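Local coordinates for manganese-binding protein (Chlamydia trachomatis, PDB 6NSI) that captures ferrous iron, manganese or nickel, preferring iron, and delivers the metal to the membrane permease of an ABC importer, at residues A[218-231]-A[248-261]. Numbering follows the deposited sequence.
Sequences ISANDVEVVFLEDT and QKIRLAKSPLYSDN. With NA (sodium ion), chain C; FE (Fe (III) ion), chain B.
Glu229 OE1 takes two hydrogen bonds: Ser259 OG donates from above the carboxylate plane at 2.9 Å, and His168 ND1 comes from outside the two segments. His168 coordinates the iron(III) through NE2, so Glu229 is a second-shell residue that helps set the ring's rotation and would tend to polarise it. One residue beyond Ser259, Asp260 binds the same ion with both carboxylate oxygens, OD1 at 2.0 Å and OD2 at 2.4 Å; His36 and His102 complete the site. Farther along, Asn261 ND2 points almost straight (171°) at the anti lone pair of Asp230 OD2, while the Asp230 carboxylate lies at a shallow 30° to the Tyr258 ring.

Val225 and Val226 pair in parallel with Arg251 and Leu252, Ala253 N donating to Val226 O at 2.8 Å; after a two-residue shift of register a single backbone bridge joins Glu229 and Leu257, with Leu257 N donating to Leu228 O and Asp230 N to Leu257 O. Between the two ladders, waters join Leu228 N to Ala253 O and Leu228 O to Ser255 O. With CG between its backbone N and carbonyl carbon (chi1 62°), Arg251 lays its guanidinium face over Val225 CB, 3.8 Å from CZ, and NH2 goes on to a salt bridge with Glu280. Ala253 CB meets Phe227 CD2 at 3.5 Å, and Leu257 CD1 also packs on this phenylalanine.

In this probable family 9 solute-binding protein, the pairing leads into the metal site; Val226 and Leu252 face helix 235-242, Ala253 and Leu257 touch helix 266-280, and Phe227 links by backbone hydrogen bonding to Val165 of strand 164-165.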
loop_
_atom_site.group_PDB
_atom_site.type_symbol
_atom_site.label_atom_id
_atom_site.label_comp_id
_atom_site.label_asym_id
_atom_site.label_seq_id
_atom_site.Cartn_x
_atom_site.Cartn_y
_atom_site.Cartn_z
ATOM N N ILE A 218 13.743 16.245 9.749
ATOM C CA ILE A 218 14.137 15.420 10.894
ATOM C C ILE A 218 14.538 16.308 12.071
ATOM O O ILE A 218 14.132 16.077 13.215
ATOM C CB ILE A 218 15.275 14.461 10.486
ATOM C CG1 ILE A 218 14.726 13.243 9.755
ATOM C CG2 ILE A 218 16.124 14.043 11.691
ATOM C CD1 ILE A 218 15.829 12.463 9.057
ATOM N N SER A 219 15.305 17.358 11.806
ATOM C CA SER A 219 15.747 18.212 12.898
ATOM C C SER A 219 14.625 19.130 13.389
ATOM O O SER A 219 14.545 19.410 14.591
ATOM C CB SER A 219 16.989 19.004 12.469
ATOM O OG SER A 219 16.627 20.198 11.819
ATOM N N ALA A 220 13.728 19.567 12.503
ATOM C CA ALA A 220 12.622 20.411 12.942
ATOM C C ALA A 220 11.667 19.638 13.838
ATOM O O ALA A 220 11.181 20.175 14.837
ATOM C CB ALA A 220 11.869 20.985 11.738
ATOM N N ASN A 221 11.394 18.376 13.504
ATOM C CA ASN A 221 10.448 17.559 14.255
ATOM C C ASN A 221 11.120 16.625 15.251
ATOM O O ASN A 221 10.430 15.820 15.883
ATOM C CB ASN A 221 9.573 16.762 13.291
ATOM C CG ASN A 221 8.730 17.662 12.421
ATOM O OD1 ASN A 221 8.724 17.547 11.192
ATOM N ND2 ASN A 221 8.050 18.595 13.049
ATOM N N ASP A 222 12.440 16.718 15.408
ATOM C CA ASP A 222 13.172 15.868 16.350
ATOM C C ASP A 222 12.861 14.397 16.124
ATOM O O ASP A 222 12.616 13.641 17.065
ATOM C CB ASP A 222 12.865 16.264 17.794
ATOM C CG ASP A 222 13.206 17.693 18.073
ATOM O OD1 ASP A 222 14.364 18.055 17.796
ATOM O OD2 ASP A 222 12.333 18.450 18.567
ATOM N N VAL A 223 12.853 13.988 14.853
ATOM C CA VAL A 223 12.649 12.590 14.516
ATOM C C VAL A 223 13.888 11.801 14.932
ATOM O O VAL A 223 15.018 12.190 14.616
ATOM C CB VAL A 223 12.376 12.457 13.005
ATOM C CG1 VAL A 223 12.294 11.018 12.605
ATOM C CG2 VAL A 223 11.103 13.191 12.598
ATOM N N GLU A 224 13.692 10.675 15.629
ATOM C CA GLU A 224 14.828 9.895 16.096
ATOM C C GLU A 224 15.101 8.658 15.255
ATOM O O GLU A 224 16.200 8.095 15.345
ATOM C CB GLU A 224 14.621 9.460 17.553
ATOM C CG GLU A 224 14.397 10.598 18.519
ATOM C CD GLU A 224 13.837 10.098 19.843
ATOM O OE1 GLU A 224 14.345 9.077 20.361
ATOM O OE2 GLU A 224 12.864 10.695 20.342
ATOM N N VAL A 225 14.137 8.231 14.440
ATOM C CA VAL A 225 14.269 7.013 13.660
ATOM C C VAL A 225 13.626 7.224 12.292
ATOM O O VAL A 225 12.634 7.949 12.148
ATOM C CB VAL A 225 13.646 5.814 14.424
ATOM C CG1 VAL A 225 12.250 6.165 14.881
ATOM C CG2 VAL A 225 13.671 4.545 13.577
ATOM N N VAL A 226 14.221 6.593 11.275
ATOM C CA VAL A 226 13.710 6.606 9.912
ATOM C C VAL A 226 13.557 5.155 9.461
ATOM O O VAL A 226 14.209 4.253 9.982
ATOM C CB VAL A 226 14.648 7.394 8.974
ATOM C CG1 VAL A 226 14.881 8.805 9.522
ATOM C CG2 VAL A 226 15.988 6.670 8.841
ATOM N N PHE A 227 12.706 4.932 8.463
ATOM C CA PHE A 227 12.299 3.579 8.096
ATOM C C PHE A 227 12.746 3.228 6.677
ATOM O O PHE A 227 12.224 3.778 5.704
ATOM C CB PHE A 227 10.784 3.423 8.221
ATOM C CG PHE A 227 10.270 3.591 9.629
ATOM C CD1 PHE A 227 9.995 4.866 10.137
ATOM C CD2 PHE A 227 10.061 2.481 10.445
ATOM C CE1 PHE A 227 9.497 5.028 11.437
ATOM C CE2 PHE A 227 9.559 2.638 11.770
ATOM C CZ PHE A 227 9.288 3.904 12.252
ATOM N N LEU A 228 13.646 2.256 6.573
ATOM C CA LEU A 228 13.969 1.616 5.302
ATOM C C LEU A 228 12.795 0.788 4.814
ATOM O O LEU A 228 11.987 0.310 5.609
ATOM C CB LEU A 228 15.178 0.694 5.465
ATOM C CG LEU A 228 16.434 1.397 5.978
ATOM C CD1 LEU A 228 17.445 0.365 6.466
ATOM C CD2 LEU A 228 17.015 2.206 4.853
ATOM N N GLU A 229 12.724 0.593 3.489
ATOM C CA GLU A 229 11.716 -0.257 2.870
ATOM C C GLU A 229 12.387 -1.394 2.120
ATOM O O GLU A 229 13.413 -1.204 1.458
ATOM C CB GLU A 229 10.807 0.513 1.894
ATOM C CG GLU A 229 10.087 1.696 2.527
ATOM C CD GLU A 229 9.658 2.732 1.500
ATOM O OE1 GLU A 229 9.452 2.353 0.320
ATOM O OE2 GLU A 229 9.518 3.921 1.877
ATOM N N ASP A 230 11.739 -2.545 2.190
ATOM C CA ASP A 230 12.196 -3.758 1.484
ATOM C C ASP A 230 12.192 -3.414 0.004
ATOM O O ASP A 230 11.306 -2.705 -0.418
ATOM C CB ASP A 230 11.218 -4.907 1.690
ATOM C CG ASP A 230 11.745 -6.243 1.213
ATOM O OD1 ASP A 230 12.677 -6.719 1.799
ATOM O OD2 ASP A 230 11.222 -6.756 0.261
ATOM N N THR A 231 13.264 -3.759 -0.700
ATOM C CA THR A 231 13.486 -3.608 -2.168
ATOM C C THR A 231 13.732 -2.169 -2.644
ATOM O O THR A 231 14.073 -2.035 -3.792
ATOM C CB THR A 231 12.360 -4.147 -3.061
ATOM O OG1 THR A 231 11.342 -3.156 -3.072
ATOM C CG2 THR A 231 11.781 -5.475 -2.635
ATOM N N GLN A 248 23.152 14.837 17.637
ATOM C CA GLN A 248 21.745 14.657 17.271
ATOM C C GLN A 248 21.438 13.200 16.929
ATOM O O GLN A 248 21.790 12.718 15.859
ATOM C CB GLN A 248 21.371 15.558 16.088
ATOM C CG GLN A 248 19.870 15.682 15.883
ATOM C CD GLN A 248 19.470 15.756 14.419
ATOM O OE1 GLN A 248 19.449 16.834 13.820
ATOM N NE2 GLN A 248 19.142 14.607 13.835
ATOM N N LYS A 249 20.759 12.507 17.837
ATOM C CA LYS A 249 20.540 11.076 17.669
ATOM C C LYS A 249 19.548 10.790 16.541
ATOM O O LYS A 249 18.477 11.405 16.463
ATOM C CB LYS A 249 20.056 10.466 18.987
ATOM C CG LYS A 249 21.185 10.319 19.997
ATOM C CD LYS A 249 20.704 9.738 21.306
ATOM C CE LYS A 249 21.259 10.541 22.463
ATOM N NZ LYS A 249 22.259 9.782 23.275
ATOM N N ILE A 250 19.919 9.848 15.666
ATOM C CA ILE A 250 19.113 9.419 14.523
ATOM C C ILE A 250 19.574 8.023 14.105
ATOM O O ILE A 250 20.775 7.761 13.961
ATOM C CB ILE A 250 19.216 10.415 13.349
ATOM C CG1 ILE A 250 18.383 9.933 12.174
ATOM C CG2 ILE A 250 20.658 10.566 12.884
ATOM C CD1 ILE A 250 16.930 9.733 12.508
ATOM N N ARG A 251 18.629 7.112 13.916
ATOM C CA ARG A 251 18.955 5.730 13.611
ATOM C C ARG A 251 17.996 5.215 12.551
ATOM O O ARG A 251 16.958 5.822 12.272
ATOM C CB ARG A 251 18.866 4.858 14.860
ATOM C CG ARG A 251 17.453 4.845 15.428
ATOM C CD ARG A 251 17.387 4.286 16.832
ATOM N NE ARG A 251 16.042 3.785 17.097
ATOM C CZ ARG A 251 15.085 4.477 17.709
ATOM N NH1 ARG A 251 15.316 5.721 18.150
ATOM N NH2 ARG A 251 13.892 3.918 17.883
ATOM N N LEU A 252 18.357 4.079 11.961
ATOM C CA LEU A 252 17.476 3.328 11.076
ATOM C C LEU A 252 16.616 2.391 11.912
ATOM O O LEU A 252 17.088 1.823 12.901
ATOM C CB LEU A 252 18.282 2.512 10.057
ATOM C CG LEU A 252 19.370 3.163 9.195
ATOM C CD1 LEU A 252 20.252 2.081 8.564
ATOM C CD2 LEU A 252 18.767 4.063 8.106
ATOM N N ALA A 253 15.356 2.226 11.512
ATOM C CA ALA A 253 14.501 1.274 12.203
ATOM C C ALA A 253 15.087 -0.125 12.083
ATOM O O ALA A 253 15.811 -0.435 11.133
ATOM C CB ALA A 253 13.081 1.316 11.639
ATOM N N LYS A 254 14.788 -0.970 13.072
ATOM C CA LYS A 254 15.365 -2.310 13.090
ATOM C C LYS A 254 14.899 -3.124 11.887
ATOM O O LYS A 254 15.714 -3.613 11.098
ATOM C CB LYS A 254 15.007 -3.017 14.398
ATOM C CG LYS A 254 15.985 -2.777 15.544
ATOM C CD LYS A 254 17.321 -3.499 15.312
ATOM C CE LYS A 254 18.499 -2.600 15.666
ATOM N NZ LYS A 254 19.643 -2.799 14.741
ATOM N N SER A 255 13.564 -3.262 11.715
ATOM C CA SER A 255 13.020 -4.044 10.609
ATOM C C SER A 255 12.561 -3.137 9.476
ATOM O O SER A 255 12.071 -2.032 9.723
ATOM C CB SER A 255 11.820 -4.890 11.056
ATOM O OG SER A 255 12.027 -5.455 12.336
ATOM N N PRO A 256 12.672 -3.604 8.231
ATOM C CA PRO A 256 12.218 -2.789 7.099
ATOM C C PRO A 256 10.701 -2.784 7.018
ATOM O O PRO A 256 10.026 -3.705 7.489
ATOM C CB PRO A 256 12.848 -3.482 5.880
ATOM C CG PRO A 256 13.003 -4.914 6.293
ATOM C CD PRO A 256 13.211 -4.913 7.805
ATOM N N LEU A 257 10.165 -1.714 6.438
ATOM C CA LEU A 257 8.748 -1.677 6.131
ATOM C C LEU A 257 8.525 -2.256 4.741
ATOM O O LEU A 257 9.430 -2.300 3.911
ATOM C CB LEU A 257 8.217 -0.246 6.205
ATOM C CG LEU A 257 8.324 0.498 7.541
ATOM C CD1 LEU A 257 7.771 1.924 7.346
ATOM C CD2 LEU A 257 7.515 -0.223 8.614
ATOM N N TYR A 258 7.312 -2.718 4.491
ATOM C CA TYR A 258 6.958 -3.218 3.167
ATOM C C TYR A 258 5.989 -2.228 2.545
ATOM O O TYR A 258 4.827 -2.149 2.951
ATOM C CB TYR A 258 6.388 -4.629 3.254
ATOM C CG TYR A 258 7.471 -5.599 3.657
ATOM C CD1 TYR A 258 7.898 -5.683 4.986
ATOM C CD2 TYR A 258 8.100 -6.400 2.717
ATOM C CE1 TYR A 258 8.913 -6.557 5.362
ATOM C CE2 TYR A 258 9.111 -7.269 3.088
ATOM C CZ TYR A 258 9.512 -7.344 4.408
ATOM O OH TYR A 258 10.524 -8.217 4.771
ATOM N N SER A 259 6.483 -1.462 1.574
ATOM C CA SER A 259 5.713 -0.393 0.953
ATOM C C SER A 259 4.941 -0.886 -0.272
ATOM O O SER A 259 3.717 -0.750 -0.346
ATOM C CB SER A 259 6.663 0.735 0.546
ATOM O OG SER A 259 7.631 0.222 -0.362
ATOM N N ASP A 260 5.651 -1.440 -1.251
ATOM C CA ASP A 260 5.073 -1.765 -2.545
ATOM C C ASP A 260 4.890 -3.264 -2.732
ATOM O O ASP A 260 4.511 -3.712 -3.826
ATOM C CB ASP A 260 5.946 -1.197 -3.663
ATOM C CG ASP A 260 5.848 0.323 -3.782
ATOM O OD1 ASP A 260 4.840 0.931 -3.331
ATOM O OD2 ASP A 260 6.794 0.911 -4.350
ATOM N N ASN A 261 5.164 -4.056 -1.702
ATOM C CA ASN A 261 5.117 -5.499 -1.852
ATOM C C ASN A 261 4.712 -6.113 -0.518
ATOM O O ASN A 261 4.396 -5.412 0.444
ATOM C CB ASN A 261 6.455 -6.054 -2.363
ATOM C CG ASN A 261 7.600 -5.896 -1.349
ATOM O OD1 ASN A 261 7.550 -5.053 -0.453
ATOM N ND2 ASN A 261 8.650 -6.694 -1.516
HETATM NA NA NA C . 15.445 19.805 16.675
HETATM FE FE FE B . 5.231 2.771 -4.141
HETATM O O HOH W 1 13.187 20.875 16.955
HETATM O O HOH W 2 17.920 7.683 17.511
HETATM O O HOH W 3 12.130 0.350 8.517
HETATM O O HOH W 4 14.494 0.374 8.663
HETATM O O HOH W 5 8.513 -2.708 0.043
#